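Local coordinates for protein rhamnosidase B (Bacillus sp., PDB 2OKX) that hydrolyses, as a family 78 glycoside hydrolase, terminal alpha-L-rhamnose residues from rhamnosides, at residues F565-S570 with V574-D579; L613-D616 with W622-V625. All coordinates share one frame; numbering follows the deposited sequence.

Interaction 1: F565-S570 with V574-D579; sequences FVDCPS and VFWVGD. With GOL (glycerol), chain J.
Asp567 and Val574 bind each other twice. Asp567 N donates to Val574 O at 2.8 Å, and Val574 N returns a bond to Asp567 OD1 at 3.1 Å, meeting that oxygen nearly along its C-O bond. With CG set between the backbone N and carbonyl carbon (chi1 58°), the Asp567 carboxylate reaches this amide through OD1, while OD2 accepts glycerol O1 at 3.0 Å. Val574 O also receives the CA-H of Val566, and Phe565 O that of Phe575 (CA to O 3.2 Å). A water lies between Asp567 O and Asp579 OD1, 2.8 Å from each. Asp579 OD2 accepts glycerol O3 at 2.8 Å. Trp576 sets its CD1 against Asp567 CG, ring and carboxylate planes 48° apart, and lays one face under glycerol C3, 3.1 Å above the ring; its NE1 bonds to Glu572. A leucine in place of Trp576 would probably strip the glycerol of this flat floor and leave Glu572 without its indole donor. The glycerol, probably from the crystallisation liquor, occupies a site whose two carboxylates and indole face are consistent with part of a sugar-binding pocket in the (alpha/alpha)6-barrel domain.

Interaction 2: L613-D616 with W622-V625; sequences LYLD and WSSV
Ser624 O is gripped by two groups of the facing segment. Asp616 N donates to it at 3.0 Å with a fairly straight N-H (155°), the donor tilted 29° from the carbonyl plane, and the CA-H of Leu615 approaches the same oxygen at a CA to O distance of 3.2 Å. The Asp616 side chain then doubles back on the same residue: a first torsion of 46° stands CG between the backbone N and the carbonyl carbon, bringing OD1 to 2.6 Å from Ser624 OG. Asp350 OD1 lies within reach of the same hydroxyl, whose one proton can serve one carboxylate or the other; which one is not settled. Asp616 OD2 lies 3.2 Å from Ser624 O, a meeting of two acceptors, and has a donor of its own just beyond the segments. Both segments belong to the long loop joining helices 595-603 and 627-644 of the six-hairpin barrel domain, which here folds back on itself without forming a regular strand pair. Methyl groups border the polar centre, two of them against carbonyl oxygens. Leu615 extends CD2 to the backbone at Trp622 O, 3.6 Å away. Towards the other end, Val625 spreads its two methyls over segment 613-616: CG2 rests on Tyr614 O at 3.4 Å, and CG1 makes an apolar contact with Leu613 CB at 3.9 Å. Within 622-625 the CB of Ser624 sits over one face of the Trp622 indole, towards the rim and 3.3 Å above the plane. Ser623 turns its CB away from the facing segment, and its OG bonds to Glu610.

Both buried, interactions 1 and 2 follow one another along the chain, their centres about 14 Å apart; the centre of interaction 1 is about 5 Å from that of the whole chain, that of interaction 2 about 16 Å. They meet directly: Val577 N probably donates to Asp616 O at 2.9 Å. The two indoles also pack, Trp576 CH2 lying 3.5 Å from Trp622 CZ3. Segment 565-570 lies in the loop before helix 577-590 and 574-579 runs into its first turn; both segments of interaction 2 precede helix 627-644. Each combines a backbone N-H...O hydrogen bond with an aspartate side chain, but in interaction 1 that carboxylate accepts a backbone N-H and a glycerol hydroxyl, in interaction 2 it meets a serine hydroxyl.

Interaction 1: F565-S570 with V574-D579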
loop_
_atom_site.group_PDB
_atom_site.type_symbol
_atom_site.label_atom_id
_atom_site.label_comp_id
_atom_site.label_asym_id
_atom_site.label_seq_id
_atom_site.Cartn_x
_atom_site.Cartn_y
_atom_site.Cartn_z
ATOM N N PHE A 565 8.771 0.597 -4.531
ATOM C CA PHE A 565 8.070 -0.678 -4.499
ATOM C C PHE A 565 7.051 -0.460 -3.385
ATOM O O PHE A 565 7.291 0.346 -2.483
ATOM C CB PHE A 565 9.007 -1.820 -4.082
ATOM C CG PHE A 565 9.954 -2.258 -5.160
ATOM C CD1 PHE A 565 11.317 -1.997 -5.056
ATOM C CD2 PHE A 565 9.486 -2.946 -6.274
ATOM C CE1 PHE A 565 12.203 -2.418 -6.051
ATOM C CE2 PHE A 565 10.362 -3.373 -7.275
ATOM C CZ PHE A 565 11.725 -3.106 -7.161
ATOM N N VAL A 566 5.915 -1.143 -3.444
ATOM C CA VAL A 566 4.919 -1.019 -2.385
ATOM C C VAL A 566 4.420 -2.415 -2.054
ATOM O O VAL A 566 4.566 -3.340 -2.856
ATOM C CB VAL A 566 3.711 -0.118 -2.787
ATOM C CG1 VAL A 566 4.173 1.309 -2.993
ATOM C CG2 VAL A 566 3.042 -0.650 -4.041
ATOM N N ASP A 567 3.863 -2.579 -0.861
ATOM C CA ASP A 567 3.347 -3.875 -0.445
ATOM C C ASP A 567 2.151 -4.264 -1.310
ATOM O O ASP A 567 2.054 -5.402 -1.769
ATOM C CB ASP A 567 2.954 -3.841 1.043
ATOM C CG ASP A 567 1.915 -2.767 1.361
ATOM O OD1 ASP A 567 1.935 -1.701 0.712
ATOM O OD2 ASP A 567 1.093 -2.980 2.282
ATOM N N CYS A 568 1.251 -3.312 -1.540
ATOM C CA CYS A 568 0.065 -3.554 -2.356
ATOM C C CYS A 568 -0.512 -2.238 -2.883
ATOM O O CYS A 568 -0.230 -1.167 -2.350
ATOM C CB CYS A 568 -1.002 -4.300 -1.542
ATOM S SG CYS A 568 -1.558 -3.442 -0.045
ATOM N N PRO A 569 -1.326 -2.307 -3.946
ATOM C CA PRO A 569 -1.931 -1.107 -4.533
ATOM C C PRO A 569 -3.264 -0.687 -3.909
ATOM O O PRO A 569 -3.723 0.439 -4.109
ATOM C CB PRO A 569 -2.096 -1.503 -5.992
ATOM C CG PRO A 569 -2.517 -2.947 -5.863
ATOM C CD PRO A 569 -1.555 -3.484 -4.806
ATOM N N SER A 570 -3.884 -1.590 -3.157
ATOM C CA SER A 570 -5.175 -1.295 -2.549
ATOM C C SER A 570 -5.113 -0.726 -1.132
ATOM O O SER A 570 -5.202 0.490 -0.948
ATOM C CB SER A 570 -6.060 -2.549 -2.562
ATOM O OG SER A 570 -5.440 -3.626 -1.881
ATOM N N VAL A 574 2.264 1.328 0.423
ATOM C CA VAL A 574 3.416 1.674 1.256
ATOM C C VAL A 574 4.695 0.927 0.887
ATOM O O VAL A 574 4.664 -0.265 0.577
ATOM C CB VAL A 574 3.107 1.381 2.749
ATOM C CG1 VAL A 574 4.362 1.565 3.603
ATOM C CG2 VAL A 574 2.002 2.307 3.241
ATOM N N PHE A 575 5.823 1.632 0.927
ATOM C CA PHE A 575 7.094 0.994 0.644
ATOM C C PHE A 575 7.552 0.250 1.894
ATOM O O PHE A 575 8.169 0.833 2.793
ATOM C CB PHE A 575 8.151 2.025 0.222
ATOM C CG PHE A 575 9.571 1.504 0.263
ATOM C CD1 PHE A 575 9.852 0.161 0.013
ATOM C CD2 PHE A 575 10.626 2.362 0.560
ATOM C CE1 PHE A 575 11.166 -0.317 0.061
ATOM C CE2 PHE A 575 11.942 1.897 0.609
ATOM C CZ PHE A 575 12.211 0.554 0.361
ATOM N N TRP A 576 7.219 -1.035 1.958
ATOM C CA TRP A 576 7.633 -1.869 3.071
ATOM C C TRP A 576 8.963 -2.486 2.660
ATOM O O TRP A 576 9.079 -3.094 1.596
ATOM C CB TRP A 576 6.600 -2.958 3.350
ATOM C CG TRP A 576 5.439 -2.493 4.185
ATOM C CD1 TRP A 576 4.261 -1.955 3.742
ATOM C CD2 TRP A 576 5.323 -2.593 5.608
ATOM N NE1 TRP A 576 3.414 -1.727 4.806
ATOM C CE2 TRP A 576 4.043 -2.114 5.961
ATOM C CE3 TRP A 576 6.177 -3.052 6.621
ATOM C CZ2 TRP A 576 3.593 -2.082 7.286
ATOM C CZ3 TRP A 576 5.730 -3.021 7.942
ATOM C CH2 TRP A 576 4.448 -2.540 8.260
ATOM N N VAL A 577 9.965 -2.311 3.512
ATOM C CA VAL A 577 11.311 -2.793 3.239
ATOM C C VAL A 577 11.428 -4.295 3.019
ATOM O O VAL A 577 12.039 -4.736 2.044
ATOM C CB VAL A 577 12.259 -2.362 4.371
ATOM C CG1 VAL A 577 13.686 -2.813 4.072
ATOM C CG2 VAL A 577 12.194 -0.845 4.527
ATOM N N GLY A 578 10.844 -5.081 3.915
ATOM C CA GLY A 578 10.928 -6.523 3.771
ATOM C C GLY A 578 10.404 -7.022 2.439
ATOM O O GLY A 578 11.047 -7.836 1.773
ATOM N N ASP A 579 9.231 -6.537 2.045
ATOM C CA ASP A 579 8.618 -6.951 0.789
ATOM C C ASP A 579 9.518 -6.651 -0.411
ATOM O O ASP A 579 9.641 -7.467 -1.329
ATOM C CB ASP A 579 7.281 -6.227 0.566
ATOM C CG ASP A 579 6.305 -6.402 1.718
ATOM O OD1 ASP A 579 5.098 -6.598 1.443
ATOM O OD2 ASP A 579 6.728 -6.322 2.889
HETATM C C1 GOL J . 2.231 -4.977 4.636
HETATM O O1 GOL J . 1.127 -5.361 4.036
HETATM C C2 GOL J . 3.247 -6.123 4.669
HETATM O O2 GOL J . 3.531 -6.585 3.357
HETATM C C3 GOL J . 4.526 -5.651 5.352
HETATM O O3 GOL J . 5.507 -6.683 5.382
HETATM O O HOH W 1 4.194 -7.180 -1.186
#

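Interaction 2: L613-D616 with W622-V625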
loop_
_atom_site.group_PDB
_atom_site.type_symbol
_atom_site.label_atom_id
_atom_site.label_comp_id
_atom_site.label_asym_id
_atom_site.label_seq_id
_atom_site.Cartn_x
_atom_site.Cartn_y
_atom_site.Cartn_z
ATOM N N LEU A 613 18.108 0.969 14.160
ATOM C CA LEU A 613 17.641 -0.345 13.727
ATOM C C LEU A 613 16.877 -0.233 12.403
ATOM O O LEU A 613 16.609 -1.240 11.744
ATOM C CB LEU A 613 16.747 -0.971 14.802
ATOM C CG LEU A 613 17.388 -1.157 16.186
ATOM C CD1 LEU A 613 16.392 -1.826 17.122
ATOM C CD2 LEU A 613 18.660 -1.997 16.067
ATOM N N TYR A 614 16.536 1.002 12.040
ATOM C CA TYR A 614 15.834 1.335 10.797
ATOM C C TYR A 614 14.369 0.907 10.727
ATOM O O TYR A 614 14.012 -0.203 11.125
ATOM C CB TYR A 614 16.607 0.774 9.594
ATOM C CG TYR A 614 18.004 1.361 9.427
ATOM C CD1 TYR A 614 18.901 0.824 8.504
ATOM C CD2 TYR A 614 18.428 2.445 10.200
ATOM C CE1 TYR A 614 20.189 1.354 8.354
ATOM C CE2 TYR A 614 19.708 2.980 10.061
ATOM C CZ TYR A 614 20.583 2.432 9.138
ATOM O OH TYR A 614 21.850 2.961 9.006
ATOM N N LEU A 615 13.530 1.803 10.209
ATOM C CA LEU A 615 12.092 1.558 10.076
ATOM C C LEU A 615 11.758 0.478 9.054
ATOM O O LEU A 615 12.454 0.328 8.051
ATOM C CB LEU A 615 11.368 2.857 9.710
ATOM C CG LEU A 615 10.795 3.668 10.880
ATOM C CD1 LEU A 615 11.848 3.835 11.962
ATOM C CD2 LEU A 615 10.303 5.019 10.381
ATOM N N ASP A 616 10.683 -0.265 9.319
ATOM C CA ASP A 616 10.253 -1.347 8.440
ATOM C C ASP A 616 9.510 -0.875 7.186
ATOM O O ASP A 616 9.265 -1.661 6.271
ATOM C CB ASP A 616 9.426 -2.371 9.236
ATOM C CG ASP A 616 8.378 -1.725 10.130
ATOM O OD1 ASP A 616 8.029 -2.339 11.163
ATOM O OD2 ASP A 616 7.895 -0.621 9.800
ATOM N N TRP A 622 5.241 6.311 10.957
ATOM C CA TRP A 622 5.023 5.208 11.891
ATOM C C TRP A 622 6.400 4.676 12.262
ATOM O O TRP A 622 7.042 3.991 11.466
ATOM C CB TRP A 622 4.187 4.075 11.272
ATOM C CG TRP A 622 4.019 2.876 12.203
ATOM C CD1 TRP A 622 4.183 2.866 13.567
ATOM C CD2 TRP A 622 3.617 1.542 11.844
ATOM N NE1 TRP A 622 3.906 1.617 14.072
ATOM C CE2 TRP A 622 3.557 0.785 13.040
ATOM C CE3 TRP A 622 3.301 0.914 10.630
ATOM C CZ2 TRP A 622 3.192 -0.570 13.056
ATOM C CZ3 TRP A 622 2.935 -0.435 10.645
ATOM C CH2 TRP A 622 2.885 -1.160 11.852
ATOM N N SER A 623 6.855 5.018 13.462
ATOM C CA SER A 623 8.156 4.571 13.938
ATOM C C SER A 623 7.994 3.121 14.359
ATOM O O SER A 623 7.626 2.826 15.499
ATOM C CB SER A 623 8.609 5.429 15.123
ATOM O OG SER A 623 9.932 5.104 15.515
ATOM N N SER A 624 8.262 2.221 13.419
ATOM C CA SER A 624 8.125 0.792 13.650
ATOM C C SER A 624 9.347 0.059 13.120
ATOM O O SER A 624 9.899 0.423 12.081
ATOM C CB SER A 624 6.868 0.276 12.946
ATOM O OG SER A 624 6.760 -1.130 13.049
ATOM N N VAL A 625 9.763 -0.976 13.842
ATOM C CA VAL A 625 10.924 -1.760 13.452
ATOM C C VAL A 625 10.656 -3.255 13.448
ATOM O O VAL A 625 10.021 -3.790 14.358
ATOM C CB VAL A 625 12.129 -1.517 14.406
ATOM C CG1 VAL A 625 13.244 -2.520 14.103
ATOM C CG2 VAL A 625 12.647 -0.102 14.255
#